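PDB 5BTO: decapping nuclease RAI1 from Scheffersomyces stipitis, which removes NAD caps from the 5' ends of RNAs with the help of a divalent metal cation, and also binds RAT1 directly and stimulates its exoribonuclease activity. Local coordinates for residues Gln15-Thr20 with Cys333-Lys338; Phe30-Asp35 with Ile218-Thr223; Phe75-Glu80 with Val211-Gln216; Gly116-Leu121 with Leu143-Asp148. All blocks are in the same frame, centred on the assembly; numbering follows the deposited sequence.

Contact 1 of 4, residues Gln15-Thr20 with Cys333-Lys338; sequences QSRAKT and CTTALK
Arg17, Ala18 and Thr20 lie against Thr335 and Lys338 where the loop between strands 9-12 and 27-34 drapes over the start of helix 333-350, a partly buried loop-on-helix contact at the periphery of the fold. A single direct hydrogen bond joins the two segments: Ala18 N donates to Lys338 O at 2.9 Å and nearly straight (172°), reaching the carbonyl oxygen from above its plane. The small side chain of Ala18 is consistent with this close approach, its CB lying 3.6 Å from Lys338 O. Beside it Arg17 lies over the helix flank. Its chain bends at chi2 (-70°), carrying CD to 3.9 Å from Lys338 CB and NE to 3.3 Å from Thr335 CG2. The guanidinium is turned back on its own loop, for NH1 donates to Ser16 O at 2.8 Å and also to Leu14 O. NE is buried against the threonine methyl without a hydrogen-bond partner in the model; Asp197 of the second subunit offers only a long, weak ion pair. An alanine in place of Arg17 would probably take away the cover it gives the Thr335 methyl and leave the Ser16 carbonyl without its guanidinium partner. The extended Lys338 chain passes Ala18 O with CG at 3.3 Å, and the exposed Thr20 OG1 shares a water with Lys338 NZ, whose bond to it is weak. Ser16 OG is held by Asp49 of the second subunit. The arrangement is that of an extended loop docked on a helix flank beside a subunit interface, away from the catalytic site.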
# COMPACT_ATOMS: atom_id res chain seq x y z
N GLN A 15 -2.87 -1.27 1.79
CA GLN A 15 -3.42 0.07 2.01
C GLN A 15 -3.60 0.86 0.71
O GLN A 15 -4.07 1.99 0.75
CB GLN A 15 -2.53 0.87 2.98
CG GLN A 15 -2.43 0.25 4.35
CD GLN A 15 -1.73 1.16 5.35
OE1 GLN A 15 -0.97 2.05 4.98
NE2 GLN A 15 -1.99 0.93 6.63
N SER A 16 -3.21 0.29 -0.42
CA SER A 16 -3.22 1.05 -1.68
C SER A 16 -4.66 1.37 -2.07
O SER A 16 -5.54 0.51 -1.98
CB SER A 16 -2.52 0.28 -2.80
OG SER A 16 -2.17 1.16 -3.85
N ARG A 17 -4.91 2.60 -2.52
CA ARG A 17 -6.26 3.03 -2.87
C ARG A 17 -6.23 3.92 -4.10
O ARG A 17 -5.50 4.91 -4.14
CB ARG A 17 -6.92 3.81 -1.72
CG ARG A 17 -7.12 3.04 -0.42
CD ARG A 17 -8.20 1.97 -0.52
NE ARG A 17 -8.42 1.30 0.77
CZ ARG A 17 -7.76 0.22 1.18
NH1 ARG A 17 -6.80 -0.31 0.42
NH2 ARG A 17 -8.04 -0.32 2.36
N ALA A 18 -7.04 3.57 -5.11
CA ALA A 18 -7.21 4.45 -6.26
C ALA A 18 -8.18 5.57 -5.92
O ALA A 18 -8.98 5.46 -4.99
CB ALA A 18 -7.70 3.65 -7.46
N LYS A 19 -8.11 6.66 -6.67
CA LYS A 19 -9.11 7.70 -6.55
C LYS A 19 -10.43 7.14 -7.07
O LYS A 19 -10.43 6.29 -7.97
CB LYS A 19 -8.70 8.91 -7.39
CG LYS A 19 -9.36 10.21 -6.97
CD LYS A 19 -8.80 10.72 -5.65
CE LYS A 19 -8.93 12.23 -5.55
NZ LYS A 19 -8.18 12.91 -6.65
N THR A 20 -11.54 7.58 -6.51
CA THR A 20 -12.84 7.14 -7.01
C THR A 20 -13.02 7.68 -8.42
O THR A 20 -12.75 8.85 -8.69
CB THR A 20 -14.00 7.62 -6.11
OG1 THR A 20 -13.98 6.89 -4.88
CG2 THR A 20 -15.34 7.40 -6.79
N CYS A 333 -18.17 -0.33 1.09
CA CYS A 333 -18.12 -0.71 -0.33
C CYS A 333 -17.27 0.24 -1.15
O CYS A 333 -16.64 -0.17 -2.12
CB CYS A 333 -19.53 -0.82 -0.92
SG CYS A 333 -20.50 -2.16 -0.16
N THR A 334 -17.25 1.51 -0.78
CA THR A 334 -16.44 2.50 -1.49
C THR A 334 -14.95 2.20 -1.33
O THR A 334 -14.18 2.27 -2.30
CB THR A 334 -16.73 3.92 -1.00
OG1 THR A 334 -18.11 4.22 -1.23
CG2 THR A 334 -15.88 4.94 -1.76
N THR A 335 -14.55 1.87 -0.11
CA THR A 335 -13.16 1.52 0.16
C THR A 335 -12.76 0.28 -0.64
O THR A 335 -11.66 0.22 -1.23
CB THR A 335 -12.94 1.26 1.66
OG1 THR A 335 -13.36 2.41 2.40
CG2 THR A 335 -11.48 1.01 1.96
N ALA A 336 -13.64 -0.71 -0.66
CA ALA A 336 -13.40 -1.94 -1.41
C ALA A 336 -13.14 -1.60 -2.87
O ALA A 336 -12.18 -2.11 -3.48
CB ALA A 336 -14.60 -2.90 -1.28
N LEU A 337 -13.98 -0.74 -3.43
CA LEU A 337 -13.86 -0.38 -4.85
C LEU A 337 -12.56 0.38 -5.14
O LEU A 337 -11.95 0.19 -6.20
CB LEU A 337 -15.08 0.43 -5.31
CG LEU A 337 -15.22 0.62 -6.82
CD1 LEU A 337 -15.32 -0.74 -7.51
CD2 LEU A 337 -16.44 1.48 -7.13
N LYS A 338 -12.15 1.25 -4.22
CA LYS A 338 -10.87 1.95 -4.37
C LYS A 338 -9.68 0.98 -4.31
O LYS A 338 -8.70 1.15 -5.05
CB LYS A 338 -10.73 3.06 -3.32
CG LYS A 338 -11.69 4.23 -3.50
CD LYS A 338 -11.59 5.18 -2.31
CE LYS A 338 -12.67 6.23 -2.34
NZ LYS A 338 -12.67 7.07 -1.10
O HOH W 1 -14.90 4.17 -4.98
O HOH W 2 -14.88 8.26 -2.67

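Contact 2 of 4, residues Phe30-Asp35 with Ile218-Thr223; sequences FAFARD and ISVIKT
Phe30 and Val220 face each other in the antiparallel pairing of strands 27-34 and 216-225, part of the large mixed sheet of this PD-(D/E)XK nuclease; the axes of the short segments 30-34 and 218-223 are 156° apart. Theirs is a hydrogen-bonded pair: Val220 N donates to Phe30 O at 2.9 Å, while the return bond, Phe30 N to Val220 O, is weak at 3.4 Å. The first torsion of Phe30 (chi1 60°) places CG between backbone N and carbonyl carbon, which swings the ring back across the neighbouring strand until one face lies on Val220. The beta-branched valine suits the spot, with CB over the ring towards its rim and CG2 and CG1 spread against CE2 and CZ. Ala31 comes next, in a non-hydrogen-bonded pair with Ser219 on the other face of the sheet. Its small side chain is consistent with the tight fit, CB lying 3.2 Å from Ile218 O; the Ser219 hydroxyl is engaged with Glu28. Phe32 repeats the design of Phe30 two residues on, paired with Ile218 by two good backbone bonds, Phe32 N to Ile218 O at 2.9 Å and Ile218 N to Phe32 O at 2.8 Å. Its ring lies alongside the isoleucine and turns an edge towards Val220 CG2. Helix 87-101 packs over both rings through Ala93, with Cys89 touching Phe32 and Leu94 touching Phe30. Substrate-binding Tyr114 and Glu235 approach this apolar face at Phe32 and Ile218. Ile218 CB sits almost squarely above the Phe32 ring, a CH-pi contact 4.0 Å from the centroid and only 10° off the ring normal.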
# COMPACT_ATOMS: atom_id res chain seq x y z
N PHE A 30 -21.76 -11.36 -25.32
CA PHE A 30 -22.14 -12.72 -25.71
C PHE A 30 -22.42 -13.58 -24.48
O PHE A 30 -22.16 -13.15 -23.36
CB PHE A 30 -21.09 -13.38 -26.64
CG PHE A 30 -19.70 -13.52 -26.04
CD1 PHE A 30 -18.76 -12.51 -26.19
CD2 PHE A 30 -19.31 -14.69 -25.39
CE1 PHE A 30 -17.47 -12.63 -25.67
CE2 PHE A 30 -18.00 -14.82 -24.86
CZ PHE A 30 -17.10 -13.80 -25.02
N ALA A 31 -22.95 -14.78 -24.69
CA ALA A 31 -23.19 -15.69 -23.59
C ALA A 31 -22.83 -17.10 -24.02
O ALA A 31 -22.70 -17.37 -25.21
CB ALA A 31 -24.66 -15.61 -23.14
N PHE A 32 -22.63 -17.98 -23.05
CA PHE A 32 -22.54 -19.40 -23.33
C PHE A 32 -23.12 -20.18 -22.15
O PHE A 32 -23.47 -19.58 -21.14
CB PHE A 32 -21.11 -19.84 -23.71
CG PHE A 32 -20.08 -19.70 -22.61
CD1 PHE A 32 -19.46 -18.48 -22.37
CD2 PHE A 32 -19.69 -20.80 -21.86
CE1 PHE A 32 -18.49 -18.35 -21.38
CE2 PHE A 32 -18.71 -20.68 -20.87
CZ PHE A 32 -18.11 -19.46 -20.63
N ALA A 33 -23.28 -21.48 -22.30
CA ALA A 33 -23.88 -22.26 -21.23
C ALA A 33 -23.25 -23.63 -21.08
O ALA A 33 -22.57 -24.12 -21.98
CB ALA A 33 -25.41 -22.39 -21.45
N ARG A 34 -23.44 -24.24 -19.92
CA ARG A 34 -23.12 -25.65 -19.73
C ARG A 34 -24.46 -26.35 -19.53
O ARG A 34 -25.28 -25.90 -18.72
CB ARG A 34 -22.20 -25.84 -18.52
CG ARG A 34 -21.69 -27.26 -18.34
CD ARG A 34 -20.64 -27.34 -17.23
NE ARG A 34 -21.23 -27.19 -15.90
CZ ARG A 34 -20.54 -26.94 -14.80
NH1 ARG A 34 -19.22 -26.79 -14.85
NH2 ARG A 34 -21.16 -26.82 -13.63
N ASP A 35 -24.71 -27.43 -20.27
CA ASP A 35 -26.01 -28.09 -20.18
C ASP A 35 -26.05 -29.16 -19.10
O ASP A 35 -25.08 -29.35 -18.36
CB ASP A 35 -26.48 -28.64 -21.54
CG ASP A 35 -25.62 -29.79 -22.06
OD1 ASP A 35 -24.90 -30.43 -21.26
OD2 ASP A 35 -25.69 -30.07 -23.27
N ILE A 218 -23.94 -18.46 -18.65
CA ILE A 218 -22.81 -17.56 -18.42
C ILE A 218 -22.91 -16.35 -19.32
O ILE A 218 -22.92 -16.47 -20.55
CB ILE A 218 -21.46 -18.26 -18.71
CG1 ILE A 218 -21.36 -19.59 -17.97
CG2 ILE A 218 -20.27 -17.33 -18.34
CD1 ILE A 218 -21.34 -19.46 -16.47
N SER A 219 -23.01 -15.17 -18.70
CA SER A 219 -23.01 -13.92 -19.43
C SER A 219 -21.58 -13.38 -19.51
O SER A 219 -20.83 -13.42 -18.53
CB SER A 219 -23.92 -12.90 -18.72
OG SER A 219 -23.80 -11.61 -19.30
N VAL A 220 -21.19 -12.90 -20.68
CA VAL A 220 -19.88 -12.28 -20.83
C VAL A 220 -20.05 -10.82 -21.21
O VAL A 220 -20.70 -10.50 -22.22
CB VAL A 220 -19.00 -13.01 -21.87
CG1 VAL A 220 -17.57 -12.47 -21.80
CG2 VAL A 220 -19.03 -14.50 -21.62
N ILE A 221 -19.46 -9.95 -20.41
CA ILE A 221 -19.72 -8.52 -20.50
C ILE A 221 -18.45 -7.74 -20.75
O ILE A 221 -17.35 -8.21 -20.44
CB ILE A 221 -20.36 -7.98 -19.19
CG1 ILE A 221 -19.38 -8.09 -18.01
CG2 ILE A 221 -21.65 -8.75 -18.86
CD1 ILE A 221 -19.79 -7.27 -16.81
N LYS A 222 -18.61 -6.56 -21.34
CA LYS A 222 -17.53 -5.59 -21.40
C LYS A 222 -17.78 -4.56 -20.32
O LYS A 222 -18.92 -4.10 -20.14
CB LYS A 222 -17.46 -4.91 -22.77
CG LYS A 222 -16.72 -5.69 -23.83
CD LYS A 222 -16.69 -4.93 -25.15
CE LYS A 222 -16.33 -3.46 -24.94
NZ LYS A 222 -14.89 -3.22 -24.63
N THR A 223 -16.75 -4.24 -19.56
CA THR A 223 -16.89 -3.25 -18.52
C THR A 223 -15.53 -2.60 -18.30
O THR A 223 -14.65 -2.70 -19.14
CB THR A 223 -17.44 -3.89 -17.22
OG1 THR A 223 -17.71 -2.88 -16.25
CG2 THR A 223 -16.47 -4.92 -16.67

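Contact 3 of 4, residues Phe75-Glu80 with Val211-Gln216; sequences FKKIPE and VNNYEQ
Lys76 and Asn212 form a single parallel beta bridge between two loops, the one before helix 87-101 and the one leading into strand 216-225. Two backbone bonds make it: Lys76 N to Val211 O at 3.0 Å, and Asn213 N to Lys76 O at 3.2 Å. A side chain supplies the next bond along. Asn213 has CG between its backbone N and carbonyl carbon (chi1 70°), which turns OD1 towards the partner loop, where a lone pair in the amide plane accepts Ile78 N at 2.7 Å in an almost straight bond. Asparagine suits the place because its short amide stands in for a main-chain carbonyl. Asn212 works within its own loop, OD1 accepting Glu215 N in an Asx motif and ND2 donating to Glu215 OE1. A water bridges Tyr214 OH, 2.8 Å away, and Lys77 O, while Lys77 NZ is salt-bridged to Glu179.

The apolar contacts centre on two rings. Ile78 lies over one face of Tyr214, CB 3.8 Å from the centroid in a CH-pi contact, with CG1 against CE2. The methylenes of Lys76 come across the same tyrosine, CG 3.6 Å from CE1. Phe75 meets Val211 O with its edge and touches Val211 CG1 with CE1, while Phe180 and Tyr183 of helix 169-188 lie against it. An alanine at Tyr214 would probably strip Ile78 of the face it rests on and break the water link to the Lys77 carbonyl. Ile78 is thus gripped twice, its amide by Asn213 and its side chain by Tyr214, so polar and apolar contacts probably act together in tying the loops.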
# COMPACT_ATOMS: atom_id res chain seq x y z
N PHE A 75 -29.76 -35.11 -5.57
CA PHE A 75 -28.94 -34.00 -6.05
C PHE A 75 -27.88 -34.51 -7.03
O PHE A 75 -27.07 -35.36 -6.68
CB PHE A 75 -28.27 -33.27 -4.88
CG PHE A 75 -27.49 -32.05 -5.29
CD1 PHE A 75 -27.95 -31.21 -6.30
CD2 PHE A 75 -26.31 -31.71 -4.64
CE1 PHE A 75 -27.24 -30.08 -6.66
CE2 PHE A 75 -25.60 -30.58 -5.00
CZ PHE A 75 -26.06 -29.77 -6.01
N LYS A 76 -27.92 -34.00 -8.25
CA LYS A 76 -26.93 -34.36 -9.26
C LYS A 76 -25.80 -33.34 -9.22
O LYS A 76 -25.88 -32.28 -9.83
CB LYS A 76 -27.56 -34.43 -10.64
CG LYS A 76 -26.60 -34.84 -11.75
CD LYS A 76 -27.32 -35.58 -12.86
CE LYS A 76 -28.47 -34.76 -13.43
NZ LYS A 76 -29.26 -35.55 -14.42
N LYS A 77 -24.75 -33.68 -8.48
CA LYS A 77 -23.66 -32.76 -8.19
C LYS A 77 -22.44 -33.06 -9.05
O LYS A 77 -21.90 -34.16 -9.01
CB LYS A 77 -23.31 -32.83 -6.70
CG LYS A 77 -22.18 -31.92 -6.25
CD LYS A 77 -21.89 -32.13 -4.76
CE LYS A 77 -20.62 -31.40 -4.33
NZ LYS A 77 -20.75 -29.93 -4.46
N ILE A 78 -22.02 -32.07 -9.83
CA ILE A 78 -20.86 -32.23 -10.69
C ILE A 78 -19.59 -32.30 -9.84
O ILE A 78 -19.44 -31.54 -8.88
CB ILE A 78 -20.78 -31.06 -11.69
CG1 ILE A 78 -19.77 -31.35 -12.80
CG2 ILE A 78 -20.47 -29.75 -10.98
CD1 ILE A 78 -19.76 -30.31 -13.90
N PRO A 79 -18.68 -33.23 -10.17
CA PRO A 79 -17.44 -33.40 -9.41
C PRO A 79 -16.64 -32.10 -9.38
O PRO A 79 -16.37 -31.52 -10.44
CB PRO A 79 -16.69 -34.48 -10.20
CG PRO A 79 -17.75 -35.22 -10.92
CD PRO A 79 -18.79 -34.20 -11.28
N GLU A 80 -16.27 -31.65 -8.19
CA GLU A 80 -15.66 -30.32 -8.03
C GLU A 80 -14.38 -30.14 -8.84
O GLU A 80 -13.98 -29.01 -9.13
CB GLU A 80 -15.43 -30.02 -6.54
CG GLU A 80 -15.21 -28.54 -6.23
CD GLU A 80 -16.41 -27.67 -6.59
OE1 GLU A 80 -17.44 -28.20 -7.05
OE2 GLU A 80 -16.31 -26.43 -6.41
N VAL A 211 -32.85 -31.63 -8.83
CA VAL A 211 -31.94 -30.49 -8.74
C VAL A 211 -30.52 -30.88 -9.15
O VAL A 211 -30.05 -31.97 -8.80
CB VAL A 211 -31.91 -29.91 -7.31
CG1 VAL A 211 -30.87 -28.80 -7.20
CG2 VAL A 211 -33.28 -29.40 -6.92
N ASN A 212 -29.85 -30.00 -9.87
CA ASN A 212 -28.49 -30.26 -10.35
C ASN A 212 -27.65 -28.98 -10.38
O ASN A 212 -28.18 -27.87 -10.38
CB ASN A 212 -28.52 -30.89 -11.74
CG ASN A 212 -28.73 -29.87 -12.85
OD1 ASN A 212 -27.79 -29.22 -13.31
ND2 ASN A 212 -29.98 -29.72 -13.28
N ASN A 213 -26.33 -29.15 -10.41
CA ASN A 213 -25.45 -27.99 -10.56
C ASN A 213 -24.59 -28.07 -11.82
O ASN A 213 -23.59 -27.37 -11.94
CB ASN A 213 -24.60 -27.76 -9.30
CG ASN A 213 -23.54 -28.82 -9.10
OD1 ASN A 213 -23.48 -29.80 -9.84
ND2 ASN A 213 -22.69 -28.62 -8.10
N TYR A 214 -25.00 -28.94 -12.75
CA TYR A 214 -24.37 -29.00 -14.06
C TYR A 214 -24.74 -27.79 -14.90
O TYR A 214 -23.89 -27.19 -15.55
CB TYR A 214 -24.79 -30.27 -14.80
CG TYR A 214 -24.01 -31.50 -14.41
CD1 TYR A 214 -24.28 -32.17 -13.22
CD2 TYR A 214 -23.00 -31.98 -15.22
CE1 TYR A 214 -23.57 -33.29 -12.86
CE2 TYR A 214 -22.27 -33.11 -14.86
CZ TYR A 214 -22.56 -33.76 -13.68
OH TYR A 214 -21.85 -34.88 -13.33
N GLU A 215 -26.02 -27.45 -14.88
CA GLU A 215 -26.53 -26.39 -15.74
C GLU A 215 -26.06 -25.02 -15.29
O GLU A 215 -26.27 -24.63 -14.14
CB GLU A 215 -28.06 -26.44 -15.81
CG GLU A 215 -28.61 -27.65 -16.54
CD GLU A 215 -30.12 -27.73 -16.47
OE1 GLU A 215 -30.67 -27.70 -15.35
OE2 GLU A 215 -30.76 -27.81 -17.54
N GLN A 216 -25.43 -24.29 -16.22
CA GLN A 216 -24.95 -22.94 -15.96
C GLN A 216 -25.22 -22.05 -17.16
O GLN A 216 -24.99 -22.46 -18.30
CB GLN A 216 -23.44 -22.94 -15.70
CG GLN A 216 -23.01 -23.61 -14.43
CD GLN A 216 -21.52 -23.47 -14.21
OE1 GLN A 216 -20.76 -23.28 -15.16
NE2 GLN A 216 -21.09 -23.56 -12.96
O HOH W 3 -22.45 -36.54 -11.20

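Contact 4 of 4, residues Gly116-Leu121 with Leu143-Asp148; sequences GLMTKL and LFINSD
Leu117 meets Asn146 and Ser147 where segment 116-121 of helix 115-123 crosses segment 143-147 of strand 142-147 at 82°, the axes of these short segments 9.2 Å apart. This is the tight part. With CG anti to its carbonyl carbon (chi1 -55°), the leucine drives one branch against the strand backbone: CD1 lies 3.4 Å from Asn146 CA and 3.5 Å from Ser147 N, a buried amide with no polar partner in the model. The other branch, CD2, reaches Ser147 CB at 4.0 Å. A branched, apolar side chain can fit both places at once, and the small serine is consistent with so close an approach. Asn146 OD1 is 3.6 Å from Leu117 CD1, while Asn146 ND2 bonds to Ser85 O.

Met118 is buried too but packs more loosely on the strand, its CE touching Ile145 CG2 at 4.2 Å, a single methyl-to-methyl contact. Gly116, exposed and part of the substrate-binding site, is turned from the contact.

Around this pair, Leu134 and Val136 of the neighbouring strand 132-139 back Leu117 and Ile145 respectively. Met118 reaches on to Leu285 of helix 266-286 and to Tyr340 and Ile344 of helix 333-350, so helix 115-123 lies packed between the sheet and these two helices.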
# COMPACT_ATOMS: atom_id res chain seq x y z
N GLY A 116 -15.84 -14.10 -10.80
CA GLY A 116 -15.58 -14.63 -9.47
C GLY A 116 -14.17 -14.31 -9.00
O GLY A 116 -13.94 -14.09 -7.82
N LEU A 117 -13.23 -14.26 -9.94
CA LEU A 117 -11.85 -13.98 -9.57
C LEU A 117 -11.71 -12.51 -9.19
O LEU A 117 -10.97 -12.16 -8.27
CB LEU A 117 -10.90 -14.33 -10.72
CG LEU A 117 -11.02 -15.78 -11.22
CD1 LEU A 117 -10.08 -16.03 -12.40
CD2 LEU A 117 -10.77 -16.78 -10.09
N MET A 118 -12.42 -11.63 -9.90
CA MET A 118 -12.37 -10.21 -9.60
C MET A 118 -13.11 -9.91 -8.29
O MET A 118 -12.70 -9.05 -7.52
CB MET A 118 -12.91 -9.37 -10.76
CG MET A 118 -12.12 -9.56 -12.06
SD MET A 118 -10.36 -9.12 -11.91
CE MET A 118 -9.62 -10.72 -11.67
N THR A 119 -14.18 -10.65 -8.04
CA THR A 119 -14.87 -10.54 -6.76
C THR A 119 -13.94 -10.85 -5.57
O THR A 119 -14.00 -10.19 -4.53
CB THR A 119 -16.09 -11.50 -6.71
OG1 THR A 119 -17.02 -11.13 -7.74
CG2 THR A 119 -16.78 -11.41 -5.35
N LYS A 120 -13.09 -11.86 -5.73
CA LYS A 120 -12.12 -12.17 -4.68
C LYS A 120 -11.20 -10.98 -4.40
O LYS A 120 -10.84 -10.73 -3.24
CB LYS A 120 -11.28 -13.39 -5.05
CG LYS A 120 -12.05 -14.70 -5.10
CD LYS A 120 -11.10 -15.86 -5.36
CE LYS A 120 -11.78 -17.20 -5.13
NZ LYS A 120 -10.79 -18.32 -5.14
N LEU A 121 -10.80 -10.26 -5.44
CA LEU A 121 -9.95 -9.09 -5.26
C LEU A 121 -10.73 -7.94 -4.61
O LEU A 121 -10.24 -7.28 -3.67
CB LEU A 121 -9.33 -8.66 -6.59
CG LEU A 121 -8.41 -9.68 -7.27
CD1 LEU A 121 -7.94 -9.16 -8.61
CD2 LEU A 121 -7.20 -9.94 -6.36
N LEU A 143 -4.23 -8.95 -21.11
CA LEU A 143 -3.94 -9.83 -19.97
C LEU A 143 -5.05 -10.85 -19.77
O LEU A 143 -6.23 -10.50 -19.74
CB LEU A 143 -3.77 -9.03 -18.68
CG LEU A 143 -2.62 -8.02 -18.61
CD1 LEU A 143 -2.47 -7.51 -17.16
CD2 LEU A 143 -1.32 -8.66 -19.11
N PHE A 144 -4.67 -12.12 -19.65
CA PHE A 144 -5.61 -13.20 -19.38
C PHE A 144 -5.39 -13.67 -17.95
O PHE A 144 -4.25 -13.93 -17.55
CB PHE A 144 -5.41 -14.34 -20.38
CG PHE A 144 -5.68 -13.95 -21.81
CD1 PHE A 144 -4.75 -13.21 -22.53
CD2 PHE A 144 -6.86 -14.32 -22.42
CE1 PHE A 144 -5.00 -12.83 -23.84
CE2 PHE A 144 -7.12 -13.95 -23.74
CZ PHE A 144 -6.19 -13.20 -24.44
N ILE A 145 -6.47 -13.73 -17.16
CA ILE A 145 -6.34 -14.04 -15.74
C ILE A 145 -7.26 -15.20 -15.37
O ILE A 145 -8.46 -15.15 -15.63
CB ILE A 145 -6.71 -12.82 -14.87
CG1 ILE A 145 -5.83 -11.62 -15.25
CG2 ILE A 145 -6.58 -13.15 -13.36
CD1 ILE A 145 -6.09 -10.36 -14.43
N ASN A 146 -6.69 -16.25 -14.77
CA ASN A 146 -7.49 -17.35 -14.24
C ASN A 146 -6.94 -17.85 -12.92
O ASN A 146 -5.80 -17.55 -12.57
CB ASN A 146 -7.58 -18.53 -15.22
CG ASN A 146 -8.75 -19.47 -14.89
OD1 ASN A 146 -9.67 -19.11 -14.15
ND2 ASN A 146 -8.71 -20.68 -15.43
N SER A 147 -7.74 -18.62 -12.20
CA SER A 147 -7.22 -19.35 -11.05
C SER A 147 -6.28 -20.44 -11.54
O SER A 147 -6.30 -20.84 -12.71
CB SER A 147 -8.37 -19.98 -10.26
OG SER A 147 -9.22 -20.73 -11.12
N ASP A 148 -5.45 -20.94 -10.63
CA ASP A 148 -4.53 -22.02 -10.98
C ASP A 148 -5.13 -23.38 -10.65
O ASP A 148 -5.52 -23.65 -9.52
CB ASP A 148 -3.21 -21.83 -10.25
CG ASP A 148 -2.17 -22.85 -10.67
OD1 ASP A 148 -1.57 -22.69 -11.76
OD2 ASP A 148 -1.94 -23.81 -9.91

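In the fold
Contacts 2 and 4 belong to the same large sheet, their centres 16 Å apart, with strands 228-235 and 111-114 between the strand pair 27-34/216-225 and strand 142-147. Contact 3 joins contact 2 directly: Arg34 NE reaches Tyr214 O at 2.7 Å, and Arg34 CZ packs 3.6 Å from Ile78 CD1, where segment 211-216 runs into strand 216-225. Gly116 of contact 4 belongs to the substrate site; Ile218 lies about 4 Å from substrate-binding Glu235 and Val211 about 7 Å from metal-binding Glu186 (side chains). The centre of contact 1 is 36 Å from that of contact 3 but 18 Å from that of contact 4, whose Met118 its helix also packs on.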